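Transcriptional regulatory protein (Chlamydia trachomatis, PDB 3Q7R) probably binds DNA, including its own promoter, and may act as a global activator of transcription. Local coordinates at residues Glu35-Thr40 and Ala111-Leu116; Cys56-Leu61 and Val89-Arg94. One frame throughout, in Å; residues are numbered along the deposited sequence. Where two conformers were deposited one is given.

Interaction 1. Residues Glu35-Thr40 and Ala111-Leu116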
loop_
_atom_site.group_PDB
_atom_site.type_symbol
_atom_site.label_atom_id
_atom_site.label_comp_id
_atom_site.label_asym_id
_atom_site.label_seq_id
_atom_site.Cartn_x
_atom_site.Cartn_y
_atom_site.Cartn_z
ATOM N N GLU A 35 5.910 4.604 -22.495
ATOM C CA GLU A 35 7.157 3.872 -22.688
ATOM C C GLU A 35 7.474 3.003 -21.466
ATOM O O GLU A 35 8.187 1.999 -21.569
ATOM C CB GLU A 35 8.303 4.841 -22.972
ATOM C CG GLU A 35 8.134 5.605 -24.272
ATOM C CD GLU A 35 9.280 6.550 -24.566
ATOM O OE1 GLU A 35 10.179 6.713 -23.710
ATOM O OE2 GLU A 35 9.264 7.137 -25.670
ATOM N N GLU A 36 6.928 3.387 -20.311
ATOM C CA GLU A 36 7.204 2.685 -19.059
ATOM C C GLU A 36 6.023 1.816 -18.570
ATOM O O GLU A 36 6.237 0.834 -17.876
ATOM C CB GLU A 36 7.557 3.716 -17.980
ATOM C CG GLU A 36 8.840 4.495 -18.296
ATOM C CD GLU A 36 9.123 5.653 -17.347
ATOM O OE1 GLU A 36 8.311 5.931 -16.446
ATOM O OE2 GLU A 36 10.180 6.295 -17.518
ATOM N N TYR A 37 4.795 2.246 -18.873
ATOM C CA TYR A 37 3.559 1.564 -18.388
ATOM C C TYR A 37 2.500 1.498 -19.473
ATOM O O TYR A 37 2.148 2.525 -20.040
ATOM C CB TYR A 37 2.936 2.314 -17.207
ATOM C CG TYR A 37 3.927 2.676 -16.128
ATOM C CD1 TYR A 37 4.279 1.767 -15.152
ATOM C CD2 TYR A 37 4.515 3.937 -16.110
ATOM C CE1 TYR A 37 5.229 2.108 -14.163
ATOM C CE2 TYR A 37 5.429 4.288 -15.140
ATOM C CZ TYR A 37 5.785 3.373 -14.172
ATOM O OH TYR A 37 6.706 3.746 -13.216
ATOM N N ARG A 38 1.995 0.294 -19.740
ATOM C CA ARG A 38 0.890 0.049 -20.689
ATOM C C ARG A 38 -0.281 -0.382 -19.825
ATOM O O ARG A 38 -0.157 -1.344 -19.078
ATOM C CB ARG A 38 1.275 -1.094 -21.624
ATOM C CG ARG A 38 0.287 -1.520 -22.682
ATOM C CD ARG A 38 0.955 -2.485 -23.709
ATOM N NE ARG A 38 2.048 -1.827 -24.468
ATOM C CZ ARG A 38 2.790 -2.393 -25.449
ATOM N NH1 ARG A 38 2.575 -3.671 -25.815
ATOM N NH2 ARG A 38 3.768 -1.693 -26.069
ATOM N N CYS A 39 -1.397 0.312 -19.937
ATOM C CA CYS A 39 -2.558 0.029 -19.107
ATOM C C CYS A 39 -3.699 -0.520 -19.931
ATOM O O CYS A 39 -3.944 -0.060 -21.062
ATOM C CB CYS A 39 -3.035 1.306 -18.412
ATOM S SG CYS A 39 -1.782 2.071 -17.418
ATOM N N THR A 40 -4.424 -1.477 -19.359
ATOM C CA THR A 40 -5.645 -1.961 -19.982
ATOM C C THR A 40 -6.654 -2.156 -18.861
ATOM O O THR A 40 -6.276 -2.082 -17.687
ATOM C CB THR A 40 -5.421 -3.287 -20.703
ATOM O OG1 THR A 40 -5.018 -4.298 -19.764
ATOM C CG2 THR A 40 -4.337 -3.106 -21.815
ATOM N N ALA A 111 0.835 5.690 -7.296
ATOM C CA ALA A 111 0.860 4.428 -6.589
ATOM C C ALA A 111 1.339 3.303 -7.496
ATOM O O ALA A 111 2.085 2.443 -7.054
ATOM C CB ALA A 111 -0.544 4.101 -6.055
ATOM N N ILE A 112 0.809 3.242 -8.718
ATOM C CA ILE A 112 1.249 2.241 -9.682
ATOM C C ILE A 112 2.748 2.379 -9.916
ATOM O O ILE A 112 3.493 1.394 -9.929
ATOM C CB ILE A 112 0.471 2.455 -11.011
ATOM C CG1 ILE A 112 -0.975 1.991 -10.863
ATOM C CG2 ILE A 112 1.177 1.773 -12.193
ATOM C CD1 ILE A 112 -1.865 2.486 -12.070
ATOM N N SER A 113 3.207 3.611 -10.058
ATOM C CA SER A 113 4.635 3.859 -10.296
ATOM C C SER A 113 5.504 3.422 -9.109
ATOM O O SER A 113 6.585 2.839 -9.283
ATOM C CB SER A 113 4.868 5.337 -10.640
ATOM O OG SER A 113 4.145 5.696 -11.804
ATOM N N LEU A 114 5.045 3.701 -7.896
ATOM C CA LEU A 114 5.805 3.309 -6.705
ATOM C C LEU A 114 5.802 1.789 -6.573
ATOM O O LEU A 114 6.843 1.188 -6.301
ATOM C CB LEU A 114 5.222 3.935 -5.438
ATOM C CG LEU A 114 5.884 3.503 -4.121
ATOM C CD1 LEU A 114 7.391 3.812 -4.101
ATOM C CD2 LEU A 114 5.217 4.219 -2.949
ATOM N N PHE A 115 4.634 1.169 -6.736
ATOM C CA PHE A 115 4.533 -0.269 -6.535
ATOM C C PHE A 115 5.466 -1.016 -7.475
ATOM O O PHE A 115 6.210 -1.922 -7.066
ATOM C CB PHE A 115 3.078 -0.707 -6.762
ATOM C CG PHE A 115 2.778 -2.089 -6.240
ATOM C CD1 PHE A 115 1.919 -2.248 -5.173
ATOM C CD2 PHE A 115 3.364 -3.208 -6.804
ATOM C CE1 PHE A 115 1.639 -3.532 -4.662
ATOM C CE2 PHE A 115 3.102 -4.479 -6.283
ATOM C CZ PHE A 115 2.258 -4.637 -5.222
ATOM N N LEU A 116 5.423 -0.640 -8.751
ATOM C CA LEU A 116 6.247 -1.325 -9.751
ATOM C C LEU A 116 7.727 -1.009 -9.612
ATOM O O LEU A 116 8.554 -1.799 -10.054
ATOM C CB LEU A 116 5.737 -1.012 -11.170
ATOM C CG LEU A 116 4.429 -1.735 -11.504
ATOM C CD1 LEU A 116 3.844 -1.244 -12.809
ATOM C CD2 LEU A 116 4.675 -3.239 -11.510
#
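Y37 carries most of this contact, its ring meeting L116 edge-on and reaching S113 with its hydroxyl end, while I112 adds a looser third side. Its CG stands anti to the carbonyl carbon (chi1 -48°), a torsion that carries the phenol from the strand out to the helix. L116 then meets the ring at its edge, in plane: its CD1 methyl is 3.8 Å from Y37 CD1 and 3.9 Å from Y37 CE1, the leucine and tyrosine side chains running alongside each other with opposite headings. I112 CG2 approaches obliquely, 4.3 Å from Y37 CD1. The fold is the CheY-like receiver domain: strand 37-42 is an outermost strand of the parallel sheet, next to strand 13-18, and helix 105-118 is the last helix. The short axes, 11.3 Å apart with N-to-C directions at 121°, are too far apart for backbone contact, and Y37 spans much of the gap. I112 and L116 also touch V15 of strand 13-18. At the phenol end, Y37 OH lies 3.5 Å from S113 CB. S113 OG is less certain, since two conformers were deposited for that serine; in the one given it is also 3.5 Å from Y37 OH, without a hydrogen bond between them, and is bonded instead to K109 O, one turn back along its own helix.

Interaction 2. Residues Cys56-Leu61 and Val89-Arg94; sequences CEYSLL and VDLLDR
The backbones stay well apart, with Y58 and L91 the nearest pair at 9.3 Å between their CA atoms, and a 3-10 turn at 58-60, followed by the bond from L61 N to Y58 O, faces the end of helix 85-93. Side chains fill the interval. L91 CD2 touches both Y58 and L61: it sits at the edge of the Y58 ring, 3.8 Å from Y58 CE1, and 3.6 Å from L61 CD2. Y58 and L61 both hold CG anti to the backbone N (chi1 -177° and -172°), which sends the two side chains out to the same leucine methyl. L61 CD2 also lies 4.0 Å from R94 NH2, oblique to the guanidinium. The arginine chain bends at chi3 (62°), and R94 NH1 turns back to D90 OD2 in a salt bridge of 3.0 Å, with D90 OD2 met nearly along its C-O axis. A water whose oxygen is 2.7 Å from both Y58 OH and D90 OD2 accepts from the phenol and donates to the carboxylate, joining the 3-10 turn to the helix. A second water accepts from R94 NH1 and lies 2.9 Å from L61 O, while R94 NH2 bonds to I65 O. E57, just before the turn, probably occupies the position of the phosphoacceptor aspartate of response regulators, and is salt-bridged to R101. Around the contact, Y58 and L91 rest on L80 and L61 on V78 of strand 75-80, and L91 reaches on to Y98 of strand 97-100.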
loop_
_atom_site.group_PDB
_atom_site.type_symbol
_atom_site.label_atom_id
_atom_site.label_comp_id
_atom_site.label_asym_id
_atom_site.label_seq_id
_atom_site.Cartn_x
_atom_site.Cartn_y
_atom_site.Cartn_z
ATOM N N CYS A 56 -7.124 -3.993 -8.575
ATOM C CA CYS A 56 -8.500 -4.515 -8.604
ATOM C C CYS A 56 -9.402 -3.825 -7.603
ATOM O O CYS A 56 -9.033 -3.726 -6.443
ATOM C CB CYS A 56 -8.439 -6.004 -8.217
ATOM S SG CYS A 56 -10.015 -6.882 -8.452
ATOM N N GLU A 57 -10.578 -3.385 -8.041
ATOM C CA GLU A 57 -11.544 -2.897 -7.092
ATOM C C GLU A 57 -11.892 -3.974 -6.050
ATOM O O GLU A 57 -12.114 -5.160 -6.391
ATOM C CB GLU A 57 -12.848 -2.589 -7.833
ATOM C CG GLU A 57 -12.685 -1.432 -8.799
ATOM C CD GLU A 57 -12.583 -0.101 -8.107
ATOM O OE1 GLU A 57 -12.680 -0.007 -6.865
ATOM O OE2 GLU A 57 -12.328 0.902 -8.805
ATOM N N TYR A 58 -11.998 -3.566 -4.784
ATOM C CA TYR A 58 -12.388 -4.527 -3.764
ATOM C C TYR A 58 -13.745 -5.176 -4.115
ATOM O O TYR A 58 -13.961 -6.372 -3.886
ATOM C CB TYR A 58 -12.444 -3.840 -2.409
ATOM C CG TYR A 58 -12.771 -4.803 -1.272
ATOM C CD1 TYR A 58 -11.785 -5.699 -0.813
ATOM C CD2 TYR A 58 -14.027 -4.820 -0.698
ATOM C CE1 TYR A 58 -12.074 -6.588 0.240
ATOM C CE2 TYR A 58 -14.326 -5.722 0.351
ATOM C CZ TYR A 58 -13.306 -6.563 0.808
ATOM O OH TYR A 58 -13.604 -7.447 1.862
ATOM N N SER A 59 -14.681 -4.389 -4.648
ATOM C CA SER A 59 -15.943 -4.976 -5.056
ATOM C C SER A 59 -15.852 -6.037 -6.143
ATOM O O SER A 59 -16.864 -6.743 -6.378
ATOM C CB SER A 59 -16.948 -3.914 -5.502
ATOM O OG SER A 59 -17.315 -3.027 -4.420
ATOM N N LEU A 60 -14.696 -6.165 -6.798
ATOM C CA LEU A 60 -14.497 -7.157 -7.852
ATOM C C LEU A 60 -13.491 -8.214 -7.404
ATOM O O LEU A 60 -13.179 -9.140 -8.172
ATOM C CB LEU A 60 -14.063 -6.524 -9.143
ATOM C CG LEU A 60 -15.134 -5.615 -9.757
ATOM C CD1 LEU A 60 -14.562 -4.780 -10.943
ATOM C CD2 LEU A 60 -16.323 -6.497 -10.163
ATOM N N LEU A 61 -13.020 -8.106 -6.156
ATOM C CA LEU A 61 -11.938 -9.021 -5.691
ATOM C C LEU A 61 -12.579 -10.240 -4.997
ATOM O O LEU A 61 -13.233 -10.108 -3.963
ATOM C CB LEU A 61 -11.077 -8.330 -4.660
ATOM C CG LEU A 61 -9.843 -9.172 -4.296
ATOM C CD1 LEU A 61 -8.755 -9.226 -5.360
ATOM C CD2 LEU A 61 -9.260 -8.534 -3.000
ATOM N N VAL A 89 -7.723 -5.589 7.749
ATOM C CA VAL A 89 -6.852 -6.668 8.269
ATOM C C VAL A 89 -6.915 -7.906 7.364
ATOM O O VAL A 89 -5.856 -8.525 7.040
ATOM C CB VAL A 89 -7.280 -7.059 9.713
ATOM C CG1 VAL A 89 -6.595 -8.374 10.140
ATOM C CG2 VAL A 89 -6.975 -5.901 10.701
ATOM N N ASP A 90 -8.116 -8.270 6.919
ATOM C CA ASP A 90 -8.264 -9.451 6.036
ATOM C C ASP A 90 -7.478 -9.297 4.712
ATOM O O ASP A 90 -6.772 -10.244 4.290
ATOM C CB ASP A 90 -9.759 -9.710 5.761
ATOM C CG ASP A 90 -9.990 -10.871 4.822
ATOM O OD1 ASP A 90 -9.772 -12.021 5.243
ATOM O OD2 ASP A 90 -10.409 -10.607 3.678
ATOM N N LEU A 91 -7.522 -8.080 4.129
ATOM C CA LEU A 91 -6.761 -7.843 2.883
ATOM C C LEU A 91 -5.277 -8.016 3.130
ATOM O O LEU A 91 -4.579 -8.728 2.373
ATOM C CB LEU A 91 -6.974 -6.435 2.314
ATOM C CG LEU A 91 -8.296 -6.279 1.549
ATOM C CD1 LEU A 91 -8.516 -4.778 1.262
ATOM C CD2 LEU A 91 -8.338 -7.108 0.209
ATOM N N LEU A 92 -4.788 -7.403 4.198
ATOM C CA LEU A 92 -3.347 -7.427 4.452
ATOM C C LEU A 92 -2.887 -8.876 4.734
ATOM O O LEU A 92 -1.828 -9.330 4.269
ATOM C CB LEU A 92 -3.020 -6.531 5.631
ATOM C CG LEU A 92 -3.291 -5.028 5.357
ATOM C CD1 LEU A 92 -3.313 -4.264 6.721
ATOM C CD2 LEU A 92 -2.225 -4.404 4.396
ATOM N N ASP A 93 -3.702 -9.586 5.502
ATOM C CA ASP A 93 -3.338 -10.956 5.871
ATOM C C ASP A 93 -3.391 -11.893 4.658
ATOM O O ASP A 93 -2.677 -12.916 4.639
ATOM C CB ASP A 93 -4.282 -11.495 6.956
ATOM C CG ASP A 93 -4.002 -10.901 8.352
ATOM O OD1 ASP A 93 -3.015 -10.171 8.510
ATOM O OD2 ASP A 93 -4.804 -11.231 9.276
ATOM N N ARG A 94 -4.208 -11.558 3.662
ATOM C CA ARG A 94 -4.277 -12.320 2.429
ATOM C C ARG A 94 -3.187 -11.922 1.423
ATOM O O ARG A 94 -3.130 -12.500 0.348
ATOM C CB ARG A 94 -5.675 -12.166 1.772
ATOM C CG ARG A 94 -6.781 -12.943 2.542
ATOM C CD ARG A 94 -8.196 -12.331 2.223
ATOM N NE ARG A 94 -8.469 -12.453 0.827
ATOM C CZ ARG A 94 -9.343 -11.744 0.130
ATOM N NH1 ARG A 94 -10.104 -10.734 0.650
ATOM N NH2 ARG A 94 -9.458 -12.025 -1.145
HETATM O O HOH W 1 -11.203 -8.111 3.017
HETATM O O HOH W 2 -12.125 -9.685 -1.338
#

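The two interactions have centres 20 Å apart, lie on opposite sides of the chain's centre and do not touch; interaction 1 packs a helix against a sheet strand, interaction 2 against the turn that follows one. Interaction 1 is partly buried and works at an outermost strand, through an aromatic ring against aliphatic groups. Interaction 2 is the more buried, after the central strand 51-57. Neither has a direct hydrogen bond across it; waters bridge interaction 2, while its salt bridge lies within the segment 89-94. Both helices also meet the second subunit: W97 of that copy packs on A111, L114 and F115, while its S110 bonds to D93 and its L114 packs on L92.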